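PDB 4Y0L: putative membrane protein mmpL11 from Mycobacterium tuberculosis, which probably transports hydrophobic molecules across the mycobacterial inner membrane as a member of the RND family, and is represented here by one periplasmic domain. Local coordinates for residues 24-28 and 78-82; 34-40 and 52-56; 69-73 and 84-88. One frame throughout, in Å; residues are numbered along the deposited sequence.

In the fold
The domain is a four-stranded antiparallel sheet, ordered 37-43, 49-55, 2-7, 84-87, with helices 19-29 and 66-80 packed on it: the βαββαβ topology of a ferredoxin-like fold. Contact 1 joins the two helices, contact 2 pairs the two strands of the hairpin, and contact 3 lays helix 66-80 over the edge strand that follows it, so contacts 1 and 3 share that helix. Contact 2, at the surface, is held chiefly by backbone hydrogen bonds. The other two are partly buried: contact 1 meets mainly through apolar groups, whereas contact 3 adds one arginine-to-carbonyl bond. Met72 of contact 3 also touches Val35 of contact 2.

Contact 1 of 3, residues 24-28 and 78-82; sequences AIRHR and RVAGA
Val79 is the centre of this helix-helix contact, pushing its two methyls into the surface formed by Ala24, Ile25 and Arg28, one turn of helix 19-29. CG1 is the closer of the two methyls: it lies 3.6 Å from Ala24 CB and 3.5 Å from Ala24 C, resting partly on the backbone itself. The small side chain of Ala24 probably helps it come that close. Next along, Ile25 CG1 passes 4.1 Å from Val79 CG1, the two branched side chains meeting at a slant. The other methyl, Val79 CG2, lies 4.0 Å from Arg28 CG and touches the aliphatic stem of that arginine, which runs across it at about a right angle. On the buried flank Ile25 CD1 reaches Ala80 CB at 3.9 Å, carrying the contact toward the sheet, where Ile25 also rests on Leu52.

The Arg28 chain bends at its second torsion (chi2 73°), which turns the guanidinium away from the valine methyls, toward Gln31 and Gln75. Trp71 and Leu76 of helix 66-80 lie against this side chain as well. Its NH1 bonds Gln31 OE1 and its NH2 bonds Gln75 OE1, an oxygen that Arg78 NE shares. Gln75 thus sits between two like charges and probably eases their proximity, with Arg28 NH2 and Arg78 NE 6.0 Å apart. Just past Ala80 the helix stops at Gly81, which has positive phi. Between 24-28 and 78-82 the touching atoms are mainly apolar; the direct polar tie between the helices is the bond from Arg28 to Gln75, one turn before Val79.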
loop_
_atom_site.group_PDB
_atom_site.type_symbol
_atom_site.label_atom_id
_atom_site.label_comp_id
_atom_site.label_asym_id
_atom_site.label_seq_id
_atom_site.Cartn_x
_atom_site.Cartn_y
_atom_site.Cartn_z
ATOM N N ALA A 24 7.811 -1.163 2.525
ATOM C CA ALA A 24 8.267 -1.551 1.191
ATOM C C ALA A 24 7.238 -1.167 0.135
ATOM O O ALA A 24 7.588 -0.659 -0.926
ATOM C CB ALA A 24 8.547 -3.048 1.137
ATOM N N ILE A 25 5.967 -1.418 0.432
ATOM C CA ILE A 25 4.882 -1.060 -0.475
ATOM C C ILE A 25 4.823 0.453 -0.648
ATOM O O ILE A 25 4.661 0.955 -1.757
ATOM C CB ILE A 25 3.522 -1.582 0.042
ATOM C CG1 ILE A 25 3.504 -3.109 0.005
ATOM C CG2 ILE A 25 2.369 -1.042 -0.800
ATOM C CD1 ILE A 25 2.433 -3.732 0.865
ATOM N N ARG A 26 4.958 1.170 0.461
ATOM C CA ARG A 26 4.924 2.625 0.452
ATOM C C ARG A 26 6.036 3.199 -0.427
ATOM O O ARG A 26 5.813 4.130 -1.202
ATOM C CB ARG A 26 5.046 3.152 1.881
ATOM C CG ARG A 26 5.018 4.664 1.992
ATOM C CD ARG A 26 4.732 5.106 3.420
ATOM N NE ARG A 26 4.638 6.562 3.536
ATOM C CZ ARG A 26 5.574 7.352 4.060
ATOM N NH1 ARG A 26 6.705 6.849 4.541
ATOM N NH2 ARG A 26 5.373 8.662 4.110
ATOM N N HIS A 27 7.227 2.625 -0.308
ATOM C CA HIS A 27 8.391 3.069 -1.071
ATOM C C HIS A 27 8.228 2.828 -2.571
ATOM O O HIS A 27 8.697 3.623 -3.387
ATOM C CB HIS A 27 9.644 2.356 -0.557
ATOM C CG HIS A 27 10.869 2.611 -1.377
ATOM N ND1 HIS A 27 11.292 1.751 -2.369
ATOM C CD2 HIS A 27 11.769 3.621 -1.346
ATOM C CE1 HIS A 27 12.397 2.224 -2.917
ATOM N NE2 HIS A 27 12.708 3.359 -2.315
ATOM N N ARG A 28 7.566 1.734 -2.936
ATOM C CA ARG A 28 7.356 1.413 -4.343
ATOM C C ARG A 28 6.286 2.315 -4.953
ATOM O O ARG A 28 6.356 2.669 -6.131
ATOM C CB ARG A 28 6.960 -0.056 -4.508
ATOM C CG ARG A 28 7.041 -0.567 -5.943
ATOM C CD ARG A 28 8.484 -0.756 -6.386
ATOM N NE ARG A 28 8.588 -1.229 -7.768
ATOM C CZ ARG A 28 9.067 -0.520 -8.791
ATOM N NH1 ARG A 28 9.512 0.721 -8.622
ATOM N NH2 ARG A 28 9.108 -1.062 -9.999
ATOM N N ARG A 78 4.419 -7.891 -6.250
ATOM C CA ARG A 78 5.751 -8.453 -6.019
ATOM C C ARG A 78 6.232 -8.078 -4.629
ATOM O O ARG A 78 6.798 -8.894 -3.903
ATOM C CB ARG A 78 6.779 -7.943 -7.034
ATOM C CG ARG A 78 6.312 -7.750 -8.465
ATOM C CD ARG A 78 7.516 -7.354 -9.312
ATOM N NE ARG A 78 7.172 -6.691 -10.567
ATOM C CZ ARG A 78 6.606 -7.293 -11.608
ATOM N NH1 ARG A 78 6.287 -8.579 -11.546
ATOM N NH2 ARG A 78 6.345 -6.604 -12.709
ATOM N N VAL A 79 5.999 -6.818 -4.283
ATOM C CA VAL A 79 6.513 -6.216 -3.063
ATOM C C VAL A 79 5.725 -6.657 -1.835
ATOM O O VAL A 79 6.270 -6.740 -0.737
ATOM C CB VAL A 79 6.476 -4.671 -3.173
ATOM C CG1 VAL A 79 6.968 -4.011 -1.897
ATOM C CG2 VAL A 79 7.304 -4.211 -4.363
ATOM N N ALA A 80 4.441 -6.944 -2.025
ATOM C CA ALA A 80 3.552 -7.237 -0.906
ATOM C C ALA A 80 3.729 -8.667 -0.402
ATOM O O ALA A 80 3.540 -8.943 0.782
ATOM C CB ALA A 80 2.114 -6.995 -1.311
ATOM N N GLY A 81 4.091 -9.575 -1.303
ATOM C CA GLY A 81 4.289 -10.965 -0.936
ATOM C C GLY A 81 2.977 -11.647 -0.606
ATOM O O GLY A 81 2.066 -11.685 -1.432
ATOM N N ALA A 82 2.878 -12.182 0.607
ATOM C CA ALA A 82 1.693 -12.931 1.017
ATOM C C ALA A 82 0.527 -12.002 1.350
ATOM O O ALA A 82 -0.632 -12.418 1.327
ATOM C CB ALA A 82 2.018 -13.815 2.209
#

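Contact 2 of 3, residues 34-40 and 52-56; sequences NVVSVAP and LSAVL
Ser37 and Val55 form an antiparallel hydrogen-bonded pair, with Val38 and Ala54 as the non-hydrogen-bonded pair beside it, and a classic beta bulge sets Val36 and Ser37 together opposite Val55. Both polar backbone atoms of Val55 are used at the bulge: its O takes the N-H of Val36 at 3.2 Å (N to O), nearly straight at 170°, and its N gives a shorter but more bent bond to Ser37 O, 2.8 Å and 144°. Further on, Ala39 N reaches Ser53 O at 2.9 Å. Beyond that bond, a water bridges the two chains, donating to Pro40 O at 2.7 Å and accepting from Ser53 N at 3.2 Å. At the other end Leu56 makes a bent CA-H...O contact with Asn34 O, with 3.2 Å between CA and O.

Val38 and Ala54 put their side chains on the helix-covered face of the sheet, where both meet Ile29; Val38 CG2 and Ala54 CB are loosely apposed, 4.4 Å apart. Leu52 also packs on helix 19-29, against Ile25 and Ile29. Its CG lies beside the backbone N and anti to the carbonyl carbon (chi1 -68°), which helps bring Leu52 CD2 to Ala39 O, 3.6 Å away. Ser37 and Val55 take the opposite face. Ser53 OG lies close to Ala39 CB while bonding Arg42 of the same hairpin. From helix 19-29, Arg26 gives NE to Ala39 O and NH2 to Val38 O, gripping two successive carbonyls of strand 37-43. This is a bulged beta hairpin, strands 37-43 and 49-55, at one edge of a ferredoxin-like sheet.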
loop_
_atom_site.group_PDB
_atom_site.type_symbol
_atom_site.label_atom_id
_atom_site.label_comp_id
_atom_site.label_asym_id
_atom_site.label_seq_id
_atom_site.Cartn_x
_atom_site.Cartn_y
_atom_site.Cartn_z
ATOM N N ASN A 34 4.171 10.039 -11.909
ATOM C CA ASN A 34 3.368 11.190 -11.505
ATOM C C ASN A 34 2.995 11.213 -10.015
ATOM O O ASN A 34 2.255 12.091 -9.575
ATOM C CB ASN A 34 2.092 11.253 -12.354
ATOM C CG ASN A 34 2.381 11.231 -13.846
ATOM O OD1 ASN A 34 3.431 11.695 -14.290
ATOM N ND2 ASN A 34 1.450 10.691 -14.626
ATOM N N VAL A 35 3.502 10.252 -9.244
ATOM C CA VAL A 35 3.325 10.251 -7.792
ATOM C C VAL A 35 4.371 11.168 -7.171
ATOM O O VAL A 35 5.530 11.155 -7.584
ATOM C CB VAL A 35 3.439 8.819 -7.207
ATOM C CG1 VAL A 35 3.763 8.838 -5.713
ATOM C CG2 VAL A 35 2.153 8.053 -7.443
ATOM N N VAL A 36 3.964 11.968 -6.190
ATOM C CA VAL A 36 4.879 12.916 -5.562
ATOM C C VAL A 36 4.848 12.824 -4.034
ATOM O O VAL A 36 5.868 13.039 -3.375
ATOM C CB VAL A 36 4.562 14.360 -6.024
ATOM C CG1 VAL A 36 3.122 14.742 -5.717
ATOM C CG2 VAL A 36 5.524 15.355 -5.404
ATOM N N SER A 37 3.689 12.485 -3.478
ATOM C CA SER A 37 3.550 12.300 -2.040
ATOM C C SER A 37 2.830 10.999 -1.725
ATOM O O SER A 37 1.820 10.669 -2.348
ATOM C CB SER A 37 2.795 13.475 -1.420
ATOM O OG SER A 37 1.673 13.814 -2.215
ATOM N N VAL A 38 3.376 10.258 -0.767
ATOM C CA VAL A 38 2.714 9.080 -0.225
ATOM C C VAL A 38 2.491 9.273 1.268
ATOM O O VAL A 38 3.438 9.495 2.021
ATOM C CB VAL A 38 3.527 7.800 -0.444
ATOM C CG1 VAL A 38 2.685 6.587 -0.097
ATOM C CG2 VAL A 38 4.012 7.703 -1.881
ATOM N N ALA A 39 1.233 9.192 1.685
ATOM C CA ALA A 39 0.877 9.319 3.090
ATOM C C ALA A 39 1.428 8.142 3.889
ATOM O O ALA A 39 1.608 7.055 3.341
ATOM C CB ALA A 39 -0.631 9.396 3.244
ATOM N N PRO A 40 1.699 8.353 5.188
ATOM C CA PRO A 40 1.986 7.199 6.047
ATOM C C PRO A 40 0.761 6.300 6.127
ATOM O O PRO A 40 -0.338 6.757 5.811
ATOM C CB PRO A 40 2.309 7.828 7.408
ATOM C CG PRO A 40 2.610 9.261 7.120
ATOM C CD PRO A 40 1.801 9.625 5.921
ATOM N N LEU A 52 -2.931 3.201 2.246
ATOM C CA LEU A 52 -1.874 4.081 1.762
ATOM C C LEU A 52 -2.417 4.955 0.637
ATOM O O LEU A 52 -2.856 4.447 -0.395
ATOM C CB LEU A 52 -0.671 3.268 1.281
ATOM C CG LEU A 52 0.107 2.529 2.373
ATOM C CD1 LEU A 52 1.011 1.460 1.773
ATOM C CD2 LEU A 52 0.924 3.508 3.209
ATOM N N SER A 53 -2.391 6.269 0.850
ATOM C CA SER A 53 -2.926 7.220 -0.119
ATOM C C SER A 53 -1.812 8.042 -0.757
ATOM O O SER A 53 -1.048 8.718 -0.066
ATOM C CB SER A 53 -3.945 8.144 0.549
ATOM O OG SER A 53 -3.311 9.036 1.450
ATOM N N ALA A 54 -1.737 7.979 -2.083
ATOM C CA ALA A 54 -0.709 8.683 -2.840
ATOM C C ALA A 54 -1.300 9.842 -3.623
ATOM O O ALA A 54 -2.254 9.675 -4.387
ATOM C CB ALA A 54 -0.004 7.730 -3.780
ATOM N N VAL A 55 -0.722 11.022 -3.430
ATOM C CA VAL A 55 -1.121 12.191 -4.192
ATOM C C VAL A 55 -0.329 12.263 -5.495
ATOM O O VAL A 55 0.868 11.958 -5.533
ATOM C CB VAL A 55 -0.925 13.483 -3.389
ATOM C CG1 VAL A 55 -1.317 14.690 -4.221
ATOM C CG2 VAL A 55 -1.744 13.441 -2.109
ATOM N N LEU A 56 -1.015 12.664 -6.558
ATOM C CA LEU A 56 -0.434 12.728 -7.890
ATOM C C LEU A 56 -0.285 14.171 -8.345
ATOM O O LEU A 56 -1.267 14.914 -8.385
ATOM C CB LEU A 56 -1.304 11.954 -8.880
ATOM C CG LEU A 56 -1.270 10.439 -8.687
ATOM C CD1 LEU A 56 -2.326 9.752 -9.536
ATOM C CD2 LEU A 56 0.118 9.927 -9.025
HETATM O O HOH W 1 -2.372 6.683 3.988
#

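Contact 3 of 3, residues 69-73 and 84-88; sequences ITWMR and QVDVG
Val87 holds CG1 anti to its backbone N (chi1 -176°), which sends that methyl to Ile69 and leaves CG2 for Met72 and Arg73. Arg73, swung beside its own backbone N and then extended to NE, runs its chain slantwise over the valine. The arrangement is the return leg of a beta-alpha-beta unit in the ferredoxin-like fold: strand 49-55, helix 66-80, then strand 84-87, with strand 2-7 lying between the two strands. Helix segment 69-73 and strand 84-87 run antiparallel, their directions 171° apart and their axes 8.7 Å at closest.

Val87 is buried in this layer, and Val2 of the neighbouring strand borders it too. Val87 CG1 sits 3.6 Å from Ile69 CG1, while Val87 CG2 is shared, 3.8 Å from Met72 CB and 3.8 Å from Arg73 CG. Past CB the Met72 chain leads away from the strand toward Ile29 and Val35.

The guanidinium of Arg73 crosses to the end of the strand, with Ile69 CG2 above one face, displaced toward its rim. One bond ties it to the backbone there: Arg73 NH2 donates to Val87 O at 2.8 Å, with 154° at the hydrogen, the nitrogen lying tilted from the carbonyl plane.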
loop_
_atom_site.group_PDB
_atom_site.type_symbol
_atom_site.label_atom_id
_atom_site.label_comp_id
_atom_site.label_asym_id
_atom_site.label_seq_id
_atom_site.Cartn_x
_atom_site.Cartn_y
_atom_site.Cartn_z
ATOM N N ILE A 69 -2.536 3.538 -11.765
ATOM C CA ILE A 69 -3.241 2.408 -11.168
ATOM C C ILE A 69 -2.782 1.095 -11.803
ATOM O O ILE A 69 -2.519 0.121 -11.100
ATOM C CB ILE A 69 -4.778 2.561 -11.308
ATOM C CG1 ILE A 69 -5.339 3.438 -10.186
ATOM C CG2 ILE A 69 -5.486 1.208 -11.225
ATOM C CD1 ILE A 69 -4.759 4.830 -10.106
ATOM N N THR A 70 -2.688 1.073 -13.129
ATOM C CA THR A 70 -2.264 -0.132 -13.838
ATOM C C THR A 70 -0.814 -0.468 -13.495
ATOM O O THR A 70 -0.443 -1.637 -13.401
ATOM C CB THR A 70 -2.413 0.020 -15.371
ATOM O OG1 THR A 70 -2.028 -1.200 -16.016
ATOM C CG2 THR A 70 -1.555 1.162 -15.902
ATOM N N TRP A 71 -0.003 0.567 -13.302
ATOM C CA TRP A 71 1.392 0.391 -12.919
ATOM C C TRP A 71 1.487 -0.246 -11.534
ATOM O O TRP A 71 2.249 -1.188 -11.324
ATOM C CB TRP A 71 2.122 1.736 -12.938
ATOM C CG TRP A 71 3.585 1.643 -12.634
ATOM C CD1 TRP A 71 4.607 1.607 -13.536
ATOM C CD2 TRP A 71 4.193 1.582 -11.336
ATOM N NE1 TRP A 71 5.812 1.525 -12.883
ATOM C CE2 TRP A 71 5.586 1.508 -11.532
ATOM C CE3 TRP A 71 3.694 1.581 -10.029
ATOM C CZ2 TRP A 71 6.486 1.434 -10.472
ATOM C CZ3 TRP A 71 4.591 1.506 -8.977
ATOM C CH2 TRP A 71 5.971 1.434 -9.205
ATOM N N MET A 72 0.703 0.272 -10.595
ATOM C CA MET A 72 0.706 -0.230 -9.226
ATOM C C MET A 72 0.196 -1.667 -9.149
ATOM O O MET A 72 0.776 -2.503 -8.456
ATOM C CB MET A 72 -0.145 0.670 -8.331
ATOM C CG MET A 72 0.470 2.032 -8.066
ATOM S SD MET A 72 -0.526 3.032 -6.949
ATOM C CE MET A 72 0.293 4.616 -7.104
ATOM N N ARG A 73 -0.888 -1.950 -9.864
ATOM C CA ARG A 73 -1.476 -3.286 -9.869
ATOM C C ARG A 73 -0.528 -4.325 -10.463
ATOM O O ARG A 73 -0.719 -5.527 -10.278
ATOM C CB ARG A 73 -2.795 -3.278 -10.644
ATOM C CG ARG A 73 -3.938 -2.628 -9.887
ATOM C CD ARG A 73 -5.162 -2.441 -10.765
ATOM N NE ARG A 73 -6.297 -1.939 -9.995
ATOM C CZ ARG A 73 -7.391 -1.402 -10.527
ATOM N NH1 ARG A 73 -7.511 -1.283 -11.843
ATOM N NH2 ARG A 73 -8.366 -0.978 -9.738
ATOM N N GLN A 84 -2.316 -9.142 0.979
ATOM C CA GLN A 84 -3.239 -8.828 -0.103
ATOM C C GLN A 84 -3.225 -7.329 -0.387
ATOM O O GLN A 84 -3.310 -6.523 0.536
ATOM C CB GLN A 84 -4.651 -9.293 0.257
ATOM C CG GLN A 84 -5.576 -9.479 -0.932
ATOM C CD GLN A 84 -6.896 -10.116 -0.540
ATOM O OE1 GLN A 84 -7.125 -10.431 0.629
ATOM N NE2 GLN A 84 -7.773 -10.312 -1.519
ATOM N N VAL A 85 -3.110 -6.967 -1.662
ATOM C CA VAL A 85 -3.091 -5.565 -2.072
ATOM C C VAL A 85 -4.195 -5.285 -3.086
ATOM O O VAL A 85 -4.499 -6.121 -3.935
ATOM C CB VAL A 85 -1.723 -5.172 -2.681
ATOM C CG1 VAL A 85 -1.757 -3.754 -3.253
ATOM C CG2 VAL A 85 -0.632 -5.280 -1.640
ATOM N N ASP A 86 -4.788 -4.099 -2.986
ATOM C CA ASP A 86 -5.809 -3.656 -3.924
ATOM C C ASP A 86 -5.683 -2.160 -4.173
ATOM O O ASP A 86 -5.563 -1.377 -3.231
ATOM C CB ASP A 86 -7.208 -3.982 -3.400
ATOM C CG ASP A 86 -7.514 -5.466 -3.438
ATOM O OD1 ASP A 86 -8.014 -5.943 -4.479
ATOM O OD2 ASP A 86 -7.255 -6.155 -2.428
ATOM N N VAL A 87 -5.705 -1.775 -5.445
ATOM C CA VAL A 87 -5.638 -0.372 -5.834
ATOM C C VAL A 87 -7.025 0.131 -6.230
ATOM O O VAL A 87 -7.712 -0.486 -7.043
ATOM C CB VAL A 87 -4.660 -0.154 -7.007
ATOM C CG1 VAL A 87 -4.526 1.331 -7.321
ATOM C CG2 VAL A 87 -3.298 -0.752 -6.687
ATOM N N GLY A 88 -7.430 1.255 -5.649
ATOM C CA GLY A 88 -8.710 1.856 -5.970
ATOM C C GLY A 88 -8.702 2.499 -7.343
ATOM O O GLY A 88 -9.750 2.663 -7.971
#